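Local atomic coordinates of tetracycline repressor protein class G (Acinetobacter baumannii, PDB entry 6RX9), a protein that represses the tetracycline resistance gene tetA by binding its operator DNA through a helix-turn-helix, with an affinity that falls when tetracycline binds. Residues N82-R87 against F190-L195; T115-L120 against K128-A133; R135-Y140 against A197-L202. One frame throughout, in Å; residues are numbered along the deposited sequence. Where two conformers were deposited one is given.

Contact 1: residues N82-R87 against F190-L195; sequences NALSFR and FGLDSL
Leu192 puts both of its methyl groups against the single methyl of Ala83, and this pair is the closest meeting of the two segments, where helix 75-91 packs on helix 185-202 in the all-helical C-terminal domain of the TetR fold. The two branches sit almost equally close, with Leu192 CD1 3.6 Å and Leu192 CD2 3.7 Å from Ala83 CB, so the fork straddles the alanine. The small side chain on the 82-87 side lets the backbones come fairly near: Ala83 CA and Leu192 CA are 7.8 Å apart. What aims the fork is the fully extended first torsion of Leu192, with CG anti to the backbone N (chi1 180°). Beside it Leu84 closes in more loosely, its CG lying 4.2 Å from CD2 of Leu192. No hydrogen bond links the two segments, and the touching atoms are all apolar carbon.

One shell out, charged groups tie the helices together: Arg87 forms a salt bridge with Asp185, and Asp193 pairs with Lys80. Ala83 also touches Val137 of helix 127-155, while Asn82, which probably binds tetracycline, bonds to Arg63 and Arg66 on another side of helix 75-91. Beyond Leu192, helix 185-202 meets the second subunit, where Phe199 of that subunit packs on Ser194. The serine hydroxyl is held within its own helix: Ser194 OG donates to Phe190 O at 2.8 Å, Phe190 O also accepts the helical bond from Ser194 N, and OG hangs 3.8 Å above the centre of the Phe190 ring.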
ATOM      1  N   ASN A  82      -8.815 -15.361  -1.103  1.00 36.68           N
ATOM      2  CA  ASN A  82      -7.647 -14.979  -0.264  1.00 36.21           C
ATOM      3  C   ASN A  82      -7.545 -13.446  -0.216  1.00 34.64           C
ATOM      4  O   ASN A  82      -7.400 -12.893   0.890  1.00 33.98           O
ATOM      5  CB  ASN A  82      -6.348 -15.609  -0.773  1.00 36.78           C
ATOM      6  CG  ASN A  82      -5.162 -15.316   0.122  1.00 37.28           C
ATOM      7  OD1 ASN A  82      -4.413 -14.375  -0.125  1.00 38.06           O
ATOM      8  ND2 ASN A  82      -4.990 -16.105   1.171  1.00 38.28           N
ATOM      9  N   ALA A  83      -7.645 -12.781  -1.370  1.00 33.22           N
ATOM     10  CA  ALA A  83      -7.559 -11.304  -1.485  1.00 32.44           C
ATOM     11  C   ALA A  83      -8.689 -10.655  -0.675  1.00 32.02           C
ATOM     12  O   ALA A  83      -8.401  -9.705   0.082  1.00 31.28           O
ATOM     13  CB  ALA A  83      -7.594 -10.884  -2.934  1.00 32.39           C
ATOM     14  N   LEU A  84      -9.919 -11.162  -0.808  1.00 32.53           N
ATOM     15  CA  LEU A  84     -11.131 -10.590  -0.155  1.00 33.33           C
ATOM     16  C   LEU A  84     -11.015 -10.710   1.372  1.00 33.14           C
ATOM     17  O   LEU A  84     -11.420  -9.765   2.077  1.00 32.93           O
ATOM     18  CB  LEU A  84     -12.383 -11.298  -0.684  1.00 35.15           C
ATOM     19  CG  LEU A  84     -12.782 -10.935  -2.115  1.00 35.90           C
ATOM     20  CD1 LEU A  84     -13.739 -11.966  -2.689  1.00 37.44           C
ATOM     21  CD2 LEU A  84     -13.396  -9.543  -2.174  1.00 36.22           C
ATOM     22  N   SER A  85     -10.478 -11.836   1.857  0.50 32.91           N
ATOM     23  CA  SER A  85     -10.257 -12.126   3.300  0.50 32.96           C
ATOM     24  C   SER A  85      -9.201 -11.168   3.870  0.50 31.87           C
ATOM     25  O   SER A  85      -9.396 -10.685   5.004  0.50 31.79           O
ATOM     26  CB  SER A  85      -9.867 -13.567   3.514  0.50 33.40           C
ATOM     27  OG  SER A  85      -8.545 -13.815   3.060  0.50 32.83           O
ATOM     28  N   PHE A  86      -8.126 -10.918   3.116  1.00 31.34           N
ATOM     29  CA  PHE A  86      -7.037  -9.976   3.493  1.00 30.77           C
ATOM     30  C   PHE A  86      -7.615  -8.557   3.590  1.00 30.82           C
ATOM     31  O   PHE A  86      -7.336  -7.858   4.581  1.00 30.18           O
ATOM     32  CB  PHE A  86      -5.869 -10.084   2.508  1.00 30.25           C
ATOM     33  CG  PHE A  86      -4.636  -9.279   2.850  1.00 29.76           C
ATOM     34  CD1 PHE A  86      -4.273  -9.034   4.168  1.00 29.88           C
ATOM     35  CD2 PHE A  86      -3.808  -8.802   1.847  1.00 29.45           C
ATOM     36  CE1 PHE A  86      -3.130  -8.307   4.467  1.00 29.81           C
ATOM     37  CE2 PHE A  86      -2.666  -8.074   2.146  1.00 29.30           C
ATOM     38  CZ  PHE A  86      -2.332  -7.824   3.456  1.00 29.50           C
ATOM     39  N   ARG A  87      -8.427  -8.150   2.610  1.00 31.04           N
ATOM     40  CA  ARG A  87      -9.080  -6.813   2.593  1.00 31.37           C
ATOM     41  C   ARG A  87      -9.989  -6.664   3.821  1.00 32.22           C
ATOM     42  O   ARG A  87      -9.899  -5.622   4.501  1.00 32.41           O
ATOM     43  CB  ARG A  87      -9.876  -6.602   1.303  1.00 31.88           C
ATOM     44  CG  ARG A  87     -10.614  -5.273   1.262  1.00 32.45           C
ATOM     45  CD  ARG A  87     -11.362  -5.082  -0.033  1.00 33.54           C
ATOM     46  NE  ARG A  87     -11.986  -3.769  -0.119  1.00 34.17           N
ATOM     47  CZ  ARG A  87     -13.290  -3.540  -0.237  1.00 35.63           C
ATOM     48  NH1 ARG A  87     -14.152  -4.543  -0.292  1.00 37.11           N
ATOM     49  NH2 ARG A  87     -13.731  -2.296  -0.315  1.00 36.22           N
ATOM     50  N   PHE A 190     -13.037  -4.773  -9.339  1.00 33.58           N
ATOM     51  CA  PHE A 190     -12.595  -4.543 -10.741  1.00 33.26           C
ATOM     52  C   PHE A 190     -11.077  -4.736 -10.847  1.00 31.73           C
ATOM     53  O   PHE A 190     -10.638  -5.455 -11.758  1.00 31.33           O
ATOM     54  CB  PHE A 190     -13.014  -3.172 -11.272  1.00 33.94           C
ATOM     55  CG  PHE A 190     -12.444  -2.892 -12.637  1.00 33.98           C
ATOM     56  CD1 PHE A 190     -13.007  -3.464 -13.769  1.00 34.94           C
ATOM     57  CD2 PHE A 190     -11.311  -2.108 -12.788  1.00 33.86           C
ATOM     58  CE1 PHE A 190     -12.466  -3.227 -15.023  1.00 35.06           C
ATOM     59  CE2 PHE A 190     -10.772  -1.872 -14.043  1.00 34.15           C
ATOM     60  CZ  PHE A 190     -11.353  -2.432 -15.158  1.00 34.46           C
ATOM     61  N   GLY A 191     -10.297  -4.117  -9.954  1.00 30.86           N
ATOM     62  CA  GLY A 191      -8.829  -4.273  -9.921  1.00 30.05           C
ATOM     63  C   GLY A 191      -8.416  -5.714  -9.656  1.00 29.95           C
ATOM     64  O   GLY A 191      -7.460  -6.189 -10.306  1.00 28.94           O
ATOM     65  N   LEU A 192      -9.096  -6.387  -8.723  1.00 30.58           N
ATOM     66  CA  LEU A 192      -8.792  -7.788  -8.321  1.00 31.14           C
ATOM     67  C   LEU A 192      -9.049  -8.727  -9.507  1.00 31.81           C
ATOM     68  O   LEU A 192      -8.155  -9.531  -9.825  1.00 31.98           O
ATOM     69  CB  LEU A 192      -9.655  -8.169  -7.114  1.00 31.54           C
ATOM     70  CG  LEU A 192      -9.466  -9.589  -6.580  1.00 31.98           C
ATOM     71  CD1 LEU A 192      -7.995  -9.905  -6.355  1.00 31.88           C
ATOM     72  CD2 LEU A 192     -10.256  -9.782  -5.297  1.00 32.26           C
ATOM     73  N   ASP A 193     -10.220  -8.607 -10.138  1.00 32.88           N
ATOM     74  CA  ASP A 193     -10.643  -9.432 -11.304  1.00 34.10           C
ATOM     75  C   ASP A 193      -9.668  -9.213 -12.468  1.00 33.61           C
ATOM     76  O   ASP A 193      -9.336 -10.199 -13.152  1.00 33.83           O
ATOM     77  CB  ASP A 193     -12.088  -9.125 -11.701  1.00 35.54           C
ATOM     78  CG  ASP A 193     -13.124  -9.609 -10.701  1.00 37.10           C
ATOM     79  OD1 ASP A 193     -12.770 -10.441  -9.837  1.00 37.61           O
ATOM     80  OD2 ASP A 193     -14.281  -9.155 -10.794  1.00 38.74           O
ATOM     81  N   SER A 194      -9.221  -7.970 -12.684  1.00 32.94           N
ATOM     82  CA  SER A 194      -8.237  -7.600 -13.734  1.00 32.54           C
ATOM     83  C   SER A 194      -6.893  -8.280 -13.452  1.00 32.37           C
ATOM     84  O   SER A 194      -6.317  -8.869 -14.380  1.00 32.18           O
ATOM     85  CB  SER A 194      -8.089  -6.104 -13.844  1.00 32.36           C
ATOM     86  OG  SER A 194      -9.318  -5.513 -14.244  1.00 32.80           O
ATOM     87  N   LEU A 195      -6.411  -8.212 -12.210  1.00 31.90           N
ATOM     88  CA  LEU A 195      -5.125  -8.833 -11.801  1.00 32.58           C
ATOM     89  C   LEU A 195      -5.178 -10.343 -12.088  1.00 33.03           C
ATOM     90  O   LEU A 195      -4.245 -10.861 -12.732  1.00 33.42           O
ATOM     91  CB  LEU A 195      -4.892  -8.542 -10.315  1.00 32.79           C
ATOM     92  CG  LEU A 195      -3.468  -8.746  -9.799  1.00 33.84           C
ATOM     93  CD1 LEU A 195      -2.448  -8.021 -10.664  1.00 34.16           C
ATOM     94  CD2 LEU A 195      -3.356  -8.287  -8.350  1.00 33.43           C
TER

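Contact 2: residues T115-L120 against K128-A133; sequences TQIRFL and KRAVWA
Ile117 and Leu120, one turn apart, close over Ala130 and Val131 where helix 110-122 doubles back through a short connection into helix 127-155. These are two consecutive helices of the all-helical C-terminal domain of the TetR fold. The short segments run at 120° to each other, with axes 9.0 Å apart at closest approach. The nearest CA atoms across the segments are those of Ile117 and Ala130, 5.7 Å apart.

Leu120 is the side chain to follow outward. Its CB meets the methyl of the alanine directly, Leu120 CB to Ala130 CB being 3.8 Å. From there CG stands anti to the carbonyl carbon (chi1 -71°), and the chain divides. Leu120 CD1 reaches over the backbone of Ala130 and comes to rest 3.7 Å from Ala130 O, a van der Waals approach of a methyl to a backbone oxygen, whereas CD2 turns away from the 128-133 helix. Further along its flank Leu120 touches Trp75 of helix 75-91 and Leu134, so three helices meet round this leucine.

Ile117 meets the same alanine from another direction. Its CG2 only brushes Ala130, while the longer branch turns to Val131, the two side chains slanting across one another. Ile117 and Val131 are in turn covered by Leu172 and Leu179 of the second subunit, so this part of the domain also takes part in the dimer interface. Lys128 adds a salt bridge to Asp182 of that subunit. The closest carbon pair across the contact is at the end of the isoleucine: Ile117 CD1 sits 3.6 Å from Val131 CG2, with CG1 just behind it at 3.9 Å from the same methyl.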
ATOM      1  N   THR A 115       2.826 -24.669   0.484  1.00 48.31           N
ATOM      2  CA  THR A 115       1.503 -25.239   0.101  1.00 47.79           C
ATOM      3  C   THR A 115       0.869 -24.360  -0.987  1.00 45.42           C
ATOM      4  O   THR A 115       0.426 -24.921  -2.010  1.00 45.49           O
ATOM      5  CB  THR A 115       0.570 -25.384   1.312  1.00 47.54           C
ATOM      6  OG1 THR A 115       1.234 -26.155   2.314  1.00 48.82           O
ATOM      7  CG2 THR A 115      -0.742 -26.052   0.959  1.00 48.22           C
ATOM      8  N   GLN A 116       0.842 -23.039  -0.778  1.00 43.13           N
ATOM      9  CA  GLN A 116       0.266 -22.048  -1.730  1.00 41.83           C
ATOM     10  C   GLN A 116       1.024 -22.112  -3.062  1.00 41.66           C
ATOM     11  O   GLN A 116       0.360 -22.222  -4.114  1.00 40.95           O
ATOM     12  CB  GLN A 116       0.319 -20.630  -1.154  1.00 41.07           C
ATOM     13  CG  GLN A 116      -0.682 -20.379  -0.034  1.00 41.11           C
ATOM     14  CD  GLN A 116      -0.695 -18.934   0.409  1.00 40.48           C
ATOM     15  OE1 GLN A 116       0.174 -18.145   0.046  1.00 41.19           O
ATOM     16  NE2 GLN A 116      -1.693 -18.571   1.199  1.00 40.03           N
ATOM     17  N   ILE A 117       2.359 -22.050  -3.016  1.00 41.79           N
ATOM     18  CA  ILE A 117       3.245 -22.028  -4.221  1.00 42.35           C
ATOM     19  C   ILE A 117       3.079 -23.345  -4.995  1.00 44.09           C
ATOM     20  O   ILE A 117       2.883 -23.282  -6.224  1.00 43.97           O
ATOM     21  CB  ILE A 117       4.714 -21.762  -3.827  1.00 42.85           C
ATOM     22  CG1 ILE A 117       4.898 -20.353  -3.254  1.00 41.40           C
ATOM     23  CG2 ILE A 117       5.648 -22.012  -5.005  1.00 43.90           C
ATOM     24  CD1 ILE A 117       6.174 -20.166  -2.467  1.00 42.22           C
ATOM     25  N   ARG A 118       3.152 -24.488  -4.304  1.00 45.56           N
ATOM     26  CA  ARG A 118       3.055 -25.839  -4.924  1.00 47.79           C
ATOM     27  C   ARG A 118       1.684 -26.004  -5.597  1.00 46.94           C
ATOM     28  O   ARG A 118       1.635 -26.621  -6.678  1.00 47.86           O
ATOM     29  CB  ARG A 118       3.324 -26.939  -3.891  1.00 49.96           C
ATOM     30  CG  ARG A 118       4.801 -27.168  -3.598  1.00 51.72           C
ATOM     31  CD  ARG A 118       5.035 -28.479  -2.875  1.00 54.34           C
ATOM     32  NE  ARG A 118       6.410 -28.668  -2.427  1.00 55.94           N
ATOM     33  CZ  ARG A 118       7.416 -29.110  -3.181  1.00 57.91           C
ATOM     34  NH1 ARG A 118       7.233 -29.401  -4.460  1.00 58.60           N
ATOM     35  NH2 ARG A 118       8.619 -29.255  -2.651  1.00 59.37           N
ATOM     36  N   PHE A 119       0.617 -25.459  -4.998  1.00 45.49           N
ATOM     37  CA  PHE A 119      -0.765 -25.497  -5.551  1.00 45.26           C
ATOM     38  C   PHE A 119      -0.827 -24.706  -6.866  1.00 44.02           C
ATOM     39  O   PHE A 119      -1.373 -25.234  -7.853  1.00 43.95           O
ATOM     40  CB  PHE A 119      -1.790 -24.961  -4.550  1.00 44.50           C
ATOM     41  CG  PHE A 119      -3.168 -24.768  -5.132  1.00 44.58           C
ATOM     42  CD1 PHE A 119      -3.931 -25.856  -5.527  1.00 46.64           C
ATOM     43  CD2 PHE A 119      -3.702 -23.497  -5.288  1.00 43.43           C
ATOM     44  CE1 PHE A 119      -5.195 -25.680  -6.071  1.00 46.73           C
ATOM     45  CE2 PHE A 119      -4.969 -23.322  -5.826  1.00 43.57           C
ATOM     46  CZ  PHE A 119      -5.712 -24.413  -6.218  1.00 44.94           C
ATOM     47  N   LEU A 120      -0.298 -23.480  -6.883  1.00 42.44           N
ATOM     48  CA  LEU A 120      -0.279 -22.629  -8.104  1.00 42.05           C
ATOM     49  C   LEU A 120       0.532 -23.334  -9.199  1.00 43.46           C
ATOM     50  O   LEU A 120       0.089 -23.308 -10.368  1.00 42.77           O
ATOM     51  CB  LEU A 120       0.294 -21.245  -7.774  1.00 40.77           C
ATOM     52  CG  LEU A 120      -0.604 -20.343  -6.925  1.00 39.68           C
ATOM     53  CD1 LEU A 120      -0.025 -18.943  -6.826  1.00 38.58           C
ATOM     54  CD2 LEU A 120      -2.022 -20.290  -7.481  1.00 39.44           C
ATOM     55  N   LYS A 128       8.548 -19.165  -9.813  1.00 48.36           N
ATOM     56  CA  LYS A 128       8.843 -17.708  -9.730  1.00 47.21           C
ATOM     57  C   LYS A 128       7.535 -16.914  -9.799  1.00 44.47           C
ATOM     58  O   LYS A 128       7.292 -16.086  -8.902  1.00 42.65           O
ATOM     59  CB  LYS A 128       9.722 -17.240 -10.893  1.00 48.82           C
ATOM     60  CG  LYS A 128      11.224 -17.367 -10.696  1.00 51.37           C
ATOM     61  CD  LYS A 128      11.992 -16.586 -11.746  1.00 52.61           C
ATOM     62  CE  LYS A 128      13.353 -17.165 -12.066  1.00 55.56           C
ATOM     63  NZ  LYS A 128      13.755 -16.870 -13.461  1.00 56.95           N
ATOM     64  N   ARG A 129       6.749 -17.159 -10.851  1.00 43.81           N
ATOM     65  CA  ARG A 129       5.548 -16.362 -11.211  1.00 42.16           C
ATOM     66  C   ARG A 129       4.436 -16.629 -10.192  1.00 40.33           C
ATOM     67  O   ARG A 129       3.638 -15.706  -9.956  1.00 38.42           O
ATOM     68  CB  ARG A 129       5.146 -16.650 -12.661  1.00 43.43           C
ATOM     69  CG  ARG A 129       6.116 -16.052 -13.670  1.00 45.12           C
ATOM     70  CD  ARG A 129       5.928 -16.549 -15.088  1.00 46.80           C
ATOM     71  NE  ARG A 129       6.942 -15.993 -15.980  1.00 48.48           N
ATOM     72  CZ  ARG A 129       6.726 -15.115 -16.962  1.00 49.04           C
ATOM     73  NH1 ARG A 129       5.509 -14.666 -17.226  1.00 48.16           N
ATOM     74  NH2 ARG A 129       7.744 -14.696 -17.695  1.00 50.53           N
ATOM     75  N   ALA A 130       4.409 -17.823  -9.588  1.00 39.94           N
ATOM     76  CA  ALA A 130       3.517 -18.164  -8.454  1.00 38.89           C
ATOM     77  C   ALA A 130       3.772 -17.190  -7.295  1.00 37.44           C
ATOM     78  O   ALA A 130       2.795 -16.619  -6.780  1.00 36.03           O
ATOM     79  CB  ALA A 130       3.721 -19.599  -8.031  1.00 40.36           C
ATOM     80  N   VAL A 131       5.039 -16.993  -6.914  1.00 37.74           N
ATOM     81  CA  VAL A 131       5.437 -16.080  -5.801  1.00 36.77           C
ATOM     82  C   VAL A 131       5.113 -14.634  -6.206  1.00 35.35           C
ATOM     83  O   VAL A 131       4.566 -13.902  -5.361  1.00 33.96           O
ATOM     84  CB  VAL A 131       6.919 -16.243  -5.411  1.00 37.98           C
ATOM     85  CG1 VAL A 131       7.353 -15.190  -4.400  1.00 37.35           C
ATOM     86  CG2 VAL A 131       7.212 -17.641  -4.879  1.00 39.39           C
ATOM     87  N   TRP A 132       5.436 -14.243  -7.444  1.00 35.66           N
ATOM     88  CA  TRP A 132       5.175 -12.876  -7.976  1.00 34.81           C
ATOM     89  C   TRP A 132       3.672 -12.571  -7.938  1.00 33.66           C
ATOM     90  O   TRP A 132       3.317 -11.427  -7.608  1.00 32.14           O
ATOM     91  CB  TRP A 132       5.735 -12.705  -9.392  1.00 35.57           C
ATOM     92  CG  TRP A 132       7.228 -12.652  -9.474  1.00 36.90           C
ATOM     93  CD1 TRP A 132       8.110 -12.449  -8.451  1.00 37.39           C
ATOM     94  CD2 TRP A 132       8.021 -12.764 -10.668  1.00 38.15           C
ATOM     95  NE1 TRP A 132       9.394 -12.451  -8.924  1.00 38.85           N
ATOM     96  CE2 TRP A 132       9.372 -12.637 -10.280  1.00 39.41           C
ATOM     97  CE3 TRP A 132       7.724 -12.968 -12.021  1.00 38.58           C
ATOM     98  CZ2 TRP A 132      10.419 -12.710 -11.197  1.00 41.09           C
ATOM     99  CZ3 TRP A 132       8.758 -13.035 -12.927  1.00 40.21           C
ATOM    100  CH2 TRP A 132      10.087 -12.908 -12.518  1.00 41.42           C
ATOM    101  N   ALA A 133       2.833 -13.557  -8.279  1.00 33.53           N
ATOM    102  CA  ALA A 133       1.356 -13.445  -8.321  1.00 32.83           C
ATOM    103  C   ALA A 133       0.803 -13.263  -6.903  1.00 32.13           C
ATOM    104  O   ALA A 133       0.007 -12.330  -6.694  1.00 31.24           O
ATOM    105  CB  ALA A 133       0.761 -14.660  -8.993  1.00 33.52           C
TER

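Contact 3: residues R135-Y140 against A197-L202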
ATOM      1  N   ARG A 135       2.370 -12.199  -4.231  1.00 32.77           N
ATOM      2  CA  ARG A 135       2.896 -10.909  -3.708  1.00 32.92           C
ATOM      3  C   ARG A 135       2.135  -9.748  -4.362  1.00 31.47           C
ATOM      4  O   ARG A 135       1.760  -8.812  -3.630  1.00 30.23           O
ATOM      5  CB  ARG A 135       4.413 -10.832  -3.909  1.00 35.12           C
ATOM      6  CG  ARG A 135       5.185 -11.687  -2.913  1.00 37.24           C
ATOM      7  CD  ARG A 135       6.692 -11.647  -3.081  1.00 39.77           C
ATOM      8  NE  ARG A 135       7.352 -12.583  -2.175  1.00 42.09           N
ATOM      9  CZ  ARG A 135       8.656 -12.856  -2.167  1.00 44.34           C
ATOM     10  NH1 ARG A 135       9.473 -12.262  -3.022  1.00 45.53           N
ATOM     11  NH2 ARG A 135       9.141 -13.730  -1.300  1.00 45.73           N
ATOM     12  N   ALA A 136       1.895  -9.817  -5.675  1.00 30.95           N
ATOM     13  CA  ALA A 136       1.186  -8.778  -6.460  1.00 30.60           C
ATOM     14  C   ALA A 136      -0.227  -8.563  -5.901  1.00 29.89           C
ATOM     15  O   ALA A 136      -0.634  -7.394  -5.759  1.00 28.97           O
ATOM     16  CB  ALA A 136       1.150  -9.153  -7.918  1.00 31.10           C
ATOM     17  N   VAL A 137      -0.944  -9.648  -5.592  1.00 29.85           N
ATOM     18  CA  VAL A 137      -2.310  -9.592  -4.989  1.00 29.94           C
ATOM     19  C   VAL A 137      -2.230  -8.825  -3.659  1.00 29.29           C
ATOM     20  O   VAL A 137      -3.044  -7.902  -3.450  1.00 28.39           O
ATOM     21  CB  VAL A 137      -2.921 -10.999  -4.821  1.00 31.20           C
ATOM     22  CG1 VAL A 137      -4.177 -10.978  -3.963  1.00 31.60           C
ATOM     23  CG2 VAL A 137      -3.213 -11.641  -6.171  1.00 32.11           C
ATOM     24  N   SER A 138      -1.274  -9.185  -2.796  0.50 29.37           N
ATOM     25  CA  SER A 138      -1.054  -8.551  -1.468  0.50 28.91           C
ATOM     26  C   SER A 138      -0.765  -7.054  -1.640  0.50 28.51           C
ATOM     27  O   SER A 138      -1.348  -6.257  -0.882  0.50 28.16           O
ATOM     28  CB  SER A 138       0.047  -9.237  -0.704  0.50 29.34           C
ATOM     29  OG  SER A 138      -0.396 -10.490  -0.204  0.50 29.64           O
ATOM     30  N   HIS A 139       0.094  -6.693  -2.600  1.00 28.76           N
ATOM     31  CA  HIS A 139       0.466  -5.281  -2.901  1.00 29.00           C
ATOM     32  C   HIS A 139      -0.798  -4.480  -3.236  1.00 28.58           C
ATOM     33  O   HIS A 139      -0.984  -3.388  -2.655  1.00 27.93           O
ATOM     34  CB  HIS A 139       1.492  -5.191  -4.041  1.00 29.77           C
ATOM     35  CG  HIS A 139       2.798  -5.860  -3.769  1.00 30.57           C
ATOM     36  ND1 HIS A 139       3.235  -6.160  -2.491  1.00 31.24           N
ATOM     37  CD2 HIS A 139       3.779  -6.259  -4.606  1.00 31.45           C
ATOM     38  CE1 HIS A 139       4.418  -6.735  -2.555  1.00 31.63           C
ATOM     39  NE2 HIS A 139       4.777  -6.803  -3.843  1.00 32.41           N
ATOM     40  N   TYR A 140      -1.638  -5.014  -4.129  1.00 28.00           N
ATOM     41  CA  TYR A 140      -2.894  -4.368  -4.591  1.00 27.95           C
ATOM     42  C   TYR A 140      -3.827  -4.126  -3.395  1.00 27.24           C
ATOM     43  O   TYR A 140      -4.340  -3.001  -3.254  1.00 26.58           O
ATOM     44  CB  TYR A 140      -3.582  -5.197  -5.681  1.00 28.34           C
ATOM     45  CG  TYR A 140      -4.958  -4.692  -6.021  1.00 28.77           C
ATOM     46  CD1 TYR A 140      -5.128  -3.504  -6.716  1.00 29.26           C
ATOM     47  CD2 TYR A 140      -6.094  -5.368  -5.606  1.00 28.91           C
ATOM     48  CE1 TYR A 140      -6.390  -3.013  -7.007  1.00 29.39           C
ATOM     49  CE2 TYR A 140      -7.363  -4.890  -5.892  1.00 29.54           C
ATOM     50  CZ  TYR A 140      -7.512  -3.705  -6.591  1.00 29.90           C
ATOM     51  OH  TYR A 140      -8.756  -3.227  -6.880  1.00 30.89           O
ATOM     52  N   ALA A 197      -7.354 -12.137 -14.027  1.00 35.42           N
ATOM     53  CA  ALA A 197      -7.544 -12.341 -15.485  1.00 36.39           C
ATOM     54  C   ALA A 197      -6.189 -12.247 -16.200  1.00 36.68           C
ATOM     55  O   ALA A 197      -5.948 -13.051 -17.121  1.00 37.38           O
ATOM     56  CB  ALA A 197      -8.526 -11.334 -16.036  1.00 36.41           C
ATOM     57  N   GLY A 198      -5.340 -11.299 -15.788  1.00 35.71           N
ATOM     58  CA  GLY A 198      -3.985 -11.090 -16.334  1.00 36.31           C
ATOM     59  C   GLY A 198      -3.054 -12.258 -16.057  1.00 37.10           C
ATOM     60  O   GLY A 198      -2.236 -12.574 -16.940  1.00 37.56           O
ATOM     61  N   PHE A 199      -3.148 -12.871 -14.872  1.00 37.39           N
ATOM     62  CA  PHE A 199      -2.324 -14.043 -14.476  1.00 39.16           C
ATOM     63  C   PHE A 199      -2.553 -15.197 -15.459  1.00 41.54           C
ATOM     64  O   PHE A 199      -1.567 -15.871 -15.808  1.00 42.49           O
ATOM     65  CB  PHE A 199      -2.629 -14.496 -13.046  1.00 38.16           C
ATOM     66  CG  PHE A 199      -2.230 -13.531 -11.955  1.00 36.87           C
ATOM     67  CD1 PHE A 199      -1.164 -12.657 -12.117  1.00 36.64           C
ATOM     68  CD2 PHE A 199      -2.909 -13.525 -10.747  1.00 36.08           C
ATOM     69  CE1 PHE A 199      -0.804 -11.786 -11.100  1.00 35.78           C
ATOM     70  CE2 PHE A 199      -2.544 -12.656  -9.732  1.00 35.49           C
ATOM     71  CZ  PHE A 199      -1.493 -11.788  -9.911  1.00 35.11           C
ATOM     72  N   GLU A 200      -3.800 -15.395 -15.901  1.00 44.16           N
ATOM     73  CA  GLU A 200      -4.215 -16.516 -16.794  1.00 47.39           C
ATOM     74  C   GLU A 200      -3.220 -16.670 -17.953  1.00 49.20           C
ATOM     75  O   GLU A 200      -2.815 -17.818 -18.224  1.00 50.13           O
ATOM     76  CB  GLU A 200      -5.621 -16.296 -17.357  1.00 48.84           C
ATOM     77  CG  GLU A 200      -6.704 -16.187 -16.298  1.00 49.69           C
ATOM     78  CD  GLU A 200      -8.075 -16.687 -16.724  1.00 51.92           C
ATOM     79  OE1 GLU A 200      -8.177 -17.872 -17.102  1.00 54.11           O
ATOM     80  OE2 GLU A 200      -9.038 -15.894 -16.666  1.00 53.14           O
ATOM     81  N   ARG A 201      -2.828 -15.559 -18.590  1.00 50.22           N
ATOM     82  CA  ARG A 201      -1.984 -15.546 -19.820  1.00 52.25           C
ATOM     83  C   ARG A 201      -0.494 -15.569 -19.446  1.00 52.11           C
ATOM     84  O   ARG A 201       0.289 -16.123 -20.239  1.00 53.50           O
ATOM     85  CB  ARG A 201      -2.251 -14.331 -20.724  1.00 53.63           C
ATOM     86  CG  ARG A 201      -3.343 -13.370 -20.266  1.00 53.86           C
ATOM     87  CD  ARG A 201      -4.725 -13.770 -20.752  1.00 55.45           C
ATOM     88  NE  ARG A 201      -5.761 -13.659 -19.732  1.00 55.92           N
ATOM     89  CZ  ARG A 201      -7.036 -14.009 -19.903  1.00 56.99           C
ATOM     90  NH1 ARG A 201      -7.452 -14.490 -21.064  1.00 58.23           N
ATOM     91  NH2 ARG A 201      -7.896 -13.878 -18.906  1.00 56.66           N
ATOM     92  N   LEU A 202      -0.110 -14.985 -18.304  1.00 50.34           N
ATOM     93  CA  LEU A 202       1.316 -14.783 -17.918  1.00 50.63           C
ATOM     94  C   LEU A 202       1.770 -15.833 -16.892  1.00 51.10           C
ATOM     95  O   LEU A 202       2.892 -15.682 -16.383  1.00 50.22           O
ATOM     96  CB  LEU A 202       1.486 -13.365 -17.361  1.00 49.48           C
ATOM     97  CG  LEU A 202       1.021 -12.230 -18.274  1.00 49.32           C
ATOM     98  CD1 LEU A 202       1.429 -10.879 -17.703  1.00 48.63           C
ATOM     99  CD2 LEU A 202       1.569 -12.396 -19.685  1.00 50.68           C
TER
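Phe199 reaches from the last turns of helix 185-202 to Val137 and Ala136 on helix 127-155, presenting the edge of its ring and not a face. Val137 CG2 lies in the ring plane, 3.8 Å from Phe199 CE2, and the methyl of Ala136 comes in near that plane too, its CB 4.2 Å from Phe199 CZ. The backbones stay well separated, Ala136 CA and Phe199 CA being 10.2 Å apart, so the ring itself bridges the helices. Trp75 and Leu79 of helix 75-91 pack on it as well.

Across helix 185-202 from this buried edge the character changes. Arg201 is solvent-exposed and folds back on its own helix. Arg201 NE and Arg201 NH2 both reach Ala197 O, at 2.7 and 2.8 Å, the oxygen lying in the guanidinium plane. Arg201 NH2 also makes a salt bridge to Glu200 OE2, and Glu200 has a second partner in Arg76. Arg201 of the second subunit comes close to this arginine, like charge to like charge. The segment-to-segment contact is purely apolar; the hydrogen bonds of Arg201 and its salt bridge to Glu200 stay within the end of helix 185-202.

In the fold
All three contacts lie in the C-terminal domain. Helix 75-91 meets helix 185-202 in contact 1, helix 110-122 meets helix 127-155 in contact 2, and helices 127-155 and 185-202 meet in contact 3. Along the chain contact 2 is nested within the loop closed by contact 1 and comes before contact 3, whose segments alternate with those of contact 1. Centres of contacts 1 and 3 are about 9 Å apart, those of 2 and 3 about 11 Å, and those of 1 and 2 about 16 Å. Arg129 of contact 2 probably hydrogen-bonds Leu202 O of contact 3. All three touch the second subunit, and contact 1 also contains Asn82, which probably binds tetracycline.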